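Local coordinates for phage-related protein (Bacillus cereus, PDB 4JG2) that is of unknown function but probably binds single-stranded DNA, like its phage relatives, at residues 61-72 / 122-133. Residues are numbered along the deposited sequence; the frame is centred on the assembly and turned at random. Where two conformers were deposited one is given.
Sequences AEKYSVSVLIPK and YKGHYFVNANSK
Leu69 and Tyr122 meet on one face of an antiparallel ladder in which strands 63-71 and 125-132 form the central pair of a four-stranded sheet. With CG of Leu69 anti to its carbonyl carbon (chi1 -56°), the branch there carries methyl CD2 over one face of the phenol ring, 3.6 Å from its centroid, a CH-pi contact. The same methyl touches CB of Phe127, whose ring has CE2 of Tyr122 over one face. Farther along, water 2 joins Ser67 OG to Tyr122 OH, which also hydrogen-bonds to Ser47 of the neighbouring strand 45-50, so one residue offers a greasy face and a polar end.

On the other face, Ile70 packs on helix 75-96, while Val66 and Ala130 touch strand 175-186; between them Val68 CB meets Val128 CG2 at 3.5 Å, and Ile70 CD1 meets Val128 CG1. At the end of this face, Lys72 runs extended beyond CG across the Tyr126 ring, its CE 4.0 Å from the centroid. NZ stands over the same face at 5.0 Å, a cation-pi contact, and forms salt bridges to Asp112 and Asp114. Gly124, with phi 71°, suits the type II turn leading into strand 125-132. In that turn Gly124 O accepts Lys72 N at 2.9 Å, and Lys123 O accepts His125 ND1 at 2.8 Å.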
loop_
_atom_site.group_PDB
_atom_site.type_symbol
_atom_site.label_atom_id
_atom_site.label_comp_id
_atom_site.label_asym_id
_atom_site.label_seq_id
_atom_site.Cartn_x
_atom_site.Cartn_y
_atom_site.Cartn_z
ATOM N N ALA A 61 -11.333 -5.849 10.485
ATOM C CA ALA A 61 -11.666 -7.046 9.709
ATOM C C ALA A 61 -10.425 -7.654 9.101
ATOM O O ALA A 61 -9.502 -6.922 8.703
ATOM C CB ALA A 61 -12.655 -6.700 8.626
ATOM N N GLU A 62 -10.361 -8.975 9.062
ATOM C CA GLU A 62 -9.149 -9.652 8.560
ATOM C C GLU A 62 -8.938 -9.319 7.084
ATOM O O GLU A 62 -9.820 -9.441 6.266
ATOM C CB GLU A 62 -9.351 -11.139 8.744
ATOM C CG GLU A 62 -8.194 -11.995 8.461
ATOM C CD GLU A 62 -8.484 -13.432 8.863
ATOM O OE1 GLU A 62 -8.814 -14.253 7.965
ATOM O OE2 GLU A 62 -8.505 -13.718 10.094
ATOM N N LYS A 63 -7.730 -8.853 6.786
ATOM C CA LYS A 63 -7.353 -8.398 5.455
ATOM C C LYS A 63 -5.861 -8.674 5.210
ATOM O O LYS A 63 -5.063 -8.794 6.138
ATOM C CB LYS A 63 -7.571 -6.855 5.305
ATOM C CG LYS A 63 -9.038 -6.467 5.176
ATOM C CD LYS A 63 -9.259 -5.001 4.890
ATOM C CE LYS A 63 -8.862 -4.113 6.016
ATOM N NZ LYS A 63 -9.665 -4.295 7.228
ATOM N N TYR A 64 -5.554 -8.810 3.936
ATOM C CA TYR A 64 -4.167 -8.762 3.472
ATOM C C TYR A 64 -3.718 -7.307 3.555
ATOM O O TYR A 64 -4.503 -6.387 3.232
ATOM C CB TYR A 64 -4.038 -9.319 2.068
ATOM C CG TYR A 64 -4.469 -10.770 1.955
ATOM C CD1 TYR A 64 -5.784 -11.151 1.756
ATOM C CD2 TYR A 64 -3.518 -11.773 2.056
ATOM C CE1 TYR A 64 -6.140 -12.473 1.747
ATOM C CE2 TYR A 64 -3.832 -13.098 1.987
ATOM C CZ TYR A 64 -5.154 -13.443 1.830
ATOM O OH TYR A 64 -5.501 -14.788 1.767
ATOM N N SER A 65 -2.487 -7.064 3.961
ATOM C CA SER A 65 -2.048 -5.705 4.138
ATOM C C SER A 65 -0.543 -5.635 4.132
ATOM O O SER A 65 0.171 -6.595 4.361
ATOM C CB SER A 65 -2.580 -5.152 5.465
ATOM O OG SER A 65 -2.072 -5.877 6.608
ATOM N N VAL A 66 -0.036 -4.402 3.899
ATOM C CA VAL A 66 1.383 -4.093 4.004
ATOM C C VAL A 66 1.490 -2.577 4.134
ATOM O O VAL A 66 0.693 -1.859 3.573
ATOM C CB VAL A 66 2.174 -4.586 2.763
ATOM C CG1 VAL A 66 1.614 -4.086 1.476
ATOM C CG2 VAL A 66 3.660 -4.370 2.894
ATOM N N SER A 67 2.503 -2.156 4.901
ATOM C CA SER A 67 2.916 -0.760 4.982
ATOM C C SER A 67 4.041 -0.579 3.955
ATOM O O SER A 67 5.120 -1.147 4.111
ATOM C CB SER A 67 3.333 -0.386 6.399
ATOM O OG SER A 67 2.199 -0.385 7.264
ATOM N N VAL A 68 3.757 0.188 2.899
ATOM C CA VAL A 68 4.667 0.338 1.814
ATOM C C VAL A 68 5.518 1.587 2.061
ATOM O O VAL A 68 4.981 2.711 2.169
ATOM C CB VAL A 68 3.762 0.525 0.573
ATOM C CG1 VAL A 68 4.546 0.666 -0.677
ATOM C CG2 VAL A 68 2.734 -0.629 0.434
ATOM N N LEU A 69 6.835 1.398 2.152
ATOM C CA LEU A 69 7.785 2.459 2.433
ATOM C C LEU A 69 8.354 2.992 1.146
ATOM O O LEU A 69 9.033 2.254 0.411
ATOM C CB LEU A 69 8.883 1.941 3.356
ATOM C CG LEU A 69 8.469 1.340 4.674
ATOM C CD1 LEU A 69 9.675 0.890 5.469
ATOM C CD2 LEU A 69 7.515 2.098 5.503
ATOM N N ILE A 70 8.099 4.258 0.868
ATOM C CA ILE A 70 8.496 4.925 -0.372
ATOM C C ILE A 70 9.569 5.958 -0.069
ATOM O O ILE A 70 9.318 6.911 0.664
ATOM C CB ILE A 70 7.252 5.631 -0.954
ATOM C CG1 ILE A 70 6.146 4.582 -1.250
ATOM C CG2 ILE A 70 7.587 6.426 -2.225
ATOM C CD1 ILE A 70 4.762 5.051 -1.156
ATOM N N PRO A 71 10.788 5.728 -0.568
ATOM C CA PRO A 71 11.814 6.705 -0.233
ATOM C C PRO A 71 11.413 8.109 -0.667
ATOM O O PRO A 71 10.875 8.266 -1.756
ATOM C CB PRO A 71 13.060 6.177 -0.962
ATOM C CG PRO A 71 12.693 4.964 -1.622
ATOM C CD PRO A 71 11.286 4.625 -1.406
ATOM N N LYS A 72 11.817 9.127 0.113
ATOM C CA LYS A 72 11.521 10.495 -0.265
ATOM C C LYS A 72 12.249 10.936 -1.520
ATOM O O LYS A 72 11.881 11.924 -2.111
ATOM C CB LYS A 72 11.788 11.410 0.934
ATOM C CG LYS A 72 10.725 11.231 2.008
ATOM C CD LYS A 72 10.831 12.232 3.150
ATOM C CE LYS A 72 9.673 12.092 4.142
ATOM N NZ LYS A 72 9.712 13.088 5.227
ATOM N N TYR A 122 11.524 3.762 8.771
ATOM C CA TYR A 122 10.628 4.759 8.240
ATOM C C TYR A 122 11.333 6.114 7.977
ATOM O O TYR A 122 10.762 6.958 7.297
ATOM C CB TYR A 122 9.421 4.940 9.156
ATOM C CG TYR A 122 8.366 3.850 9.062
ATOM C CD1 TYR A 122 8.615 2.546 9.448
ATOM C CD2 TYR A 122 7.076 4.130 8.612
ATOM C CE1 TYR A 122 7.658 1.560 9.331
ATOM C CE2 TYR A 122 6.113 3.132 8.514
ATOM C CZ TYR A 122 6.408 1.875 8.881
ATOM O OH TYR A 122 5.429 0.888 8.789
ATOM N N LYS A 123 12.491 6.331 8.594
ATOM C CA LYS A 123 13.215 7.603 8.363
ATOM C C LYS A 123 13.501 7.749 6.866
ATOM O O LYS A 123 13.885 6.769 6.200
ATOM C CB LYS A 123 14.479 7.687 9.195
ATOM C CG LYS A 123 14.240 7.630 10.699
ATOM C CD LYS A 123 13.246 8.691 11.240
ATOM C CE LYS A 123 13.036 8.650 12.790
ATOM N NZ LYS A 123 11.833 9.475 13.159
ATOM N N GLY A 124 13.335 8.975 6.338
ATOM C CA GLY A 124 13.578 9.198 4.958
ATOM C C GLY A 124 12.567 8.592 4.001
ATOM O O GLY A 124 12.839 8.567 2.794
ATOM N N HIS A 125 11.414 8.189 4.500
ATOM C CA HIS A 125 10.363 7.598 3.706
ATOM C C HIS A 125 9.017 8.190 3.992
ATOM O O HIS A 125 8.725 8.608 5.118
ATOM C CB HIS A 125 10.266 6.071 4.010
ATOM C CG HIS A 125 11.437 5.274 3.512
ATOM N ND1 HIS A 125 12.665 5.308 4.098
ATOM C CD2 HIS A 125 11.568 4.428 2.459
ATOM C CE1 HIS A 125 13.494 4.538 3.428
ATOM N NE2 HIS A 125 12.853 3.981 2.437
ATOM N N TYR A 126 8.195 8.201 2.957
ATOM C CA TYR A 126 6.751 8.275 3.114
ATOM C C TYR A 126 6.274 6.807 3.266
ATOM O O TYR A 126 7.001 5.854 2.933
ATOM C CB TYR A 126 6.063 8.890 1.915
ATOM C CG TYR A 126 6.344 10.390 1.754
ATOM C CD1 TYR A 126 5.697 11.310 2.574
ATOM C CD2 TYR A 126 7.183 10.872 0.781
ATOM C CE1 TYR A 126 5.874 12.662 2.456
ATOM C CE2 TYR A 126 7.403 12.227 0.624
ATOM C CZ TYR A 126 6.753 13.119 1.480
ATOM O OH TYR A 126 6.954 14.479 1.328
ATOM N N PHE A 127 5.040 6.617 3.702
ATOM C CA PHE A 127 4.468 5.299 3.759
ATOM C C PHE A 127 3.009 5.346 3.434
ATOM O O PHE A 127 2.297 6.333 3.705
ATOM C CB PHE A 127 4.722 4.589 5.137
ATOM C CG PHE A 127 4.072 5.180 6.340
ATOM C CD1 PHE A 127 2.885 4.668 6.877
ATOM C CD2 PHE A 127 4.664 6.254 6.987
ATOM C CE1 PHE A 127 2.383 5.167 8.038
ATOM C CE2 PHE A 127 4.115 6.743 8.169
ATOM C CZ PHE A 127 2.955 6.211 8.698
ATOM N N VAL A 128 2.505 4.218 2.921
ATOM C CA VAL A 128 1.078 4.052 2.664
ATOM C C VAL A 128 0.713 2.686 3.287
ATOM O O VAL A 128 1.510 1.744 3.236
ATOM C CB VAL A 128 0.736 4.105 1.158
ATOM C CG1 VAL A 128 1.448 5.271 0.476
ATOM C CG2 VAL A 128 1.098 2.848 0.436
ATOM N N ASN A 129 -0.436 2.662 3.954
ATOM C CA ASN A 129 -1.016 1.464 4.514
ATOM C C ASN A 129 -2.005 0.913 3.469
ATOM O O ASN A 129 -3.100 1.478 3.330
ATOM C CB ASN A 129 -1.651 1.720 5.841
ATOM C CG ASN A 129 -0.647 2.119 6.905
ATOM O OD1 ASN A 129 0.519 1.733 6.882
ATOM N ND2 ASN A 129 -1.104 2.930 7.806
ATOM N N ALA A 130 -1.643 -0.122 2.764
ATOM C CA ALA A 130 -2.453 -0.711 1.730
ATOM C C ALA A 130 -3.106 -2.010 2.230
ATOM O O ALA A 130 -2.482 -2.769 2.961
ATOM C CB ALA A 130 -1.645 -1.007 0.473
ATOM N N ASN A 131 -4.347 -2.268 1.842
ATOM C CA ASN A 131 -5.011 -3.521 2.291
ATOM C C ASN A 131 -5.999 -4.004 1.257
ATOM O O ASN A 131 -6.396 -3.264 0.310
ATOM C CB ASN A 131 -5.590 -3.335 3.687
ATOM C CG ASN A 131 -6.734 -2.345 3.759
ATOM O OD1 ASN A 131 -7.651 -2.387 2.940
ATOM N ND2 ASN A 131 -6.657 -1.451 4.733
ATOM N N SER A 132 -6.416 -5.245 1.394
ATOM C CA SER A 132 -7.407 -5.858 0.510
ATOM C C SER A 132 -8.004 -7.049 1.244
ATOM O O SER A 132 -7.371 -7.645 2.091
ATOM C CB SER A 132 -6.702 -6.430 -0.730
ATOM O OG SER A 132 -7.604 -7.090 -1.583
ATOM N N LYS A 133 -9.248 -7.401 0.918
ATOM C CA LYS A 133 -9.841 -8.602 1.472
ATOM C C LYS A 133 -9.289 -9.887 0.824
ATOM O O LYS A 133 -9.285 -10.951 1.456
ATOM C CB LYS A 133 -11.358 -8.561 1.314
ATOM C CG LYS A 133 -12.045 -7.608 2.291
ATOM C CD LYS A 133 -12.142 -8.261 3.684
ATOM C CE LYS A 133 -12.682 -7.366 4.758
ATOM N NZ LYS A 133 -14.147 -7.105 4.633
HETATM O O HOH W 1 -9.121 -11.375 4.249
HETATM O O HOH W 2 2.463 1.391 9.291
#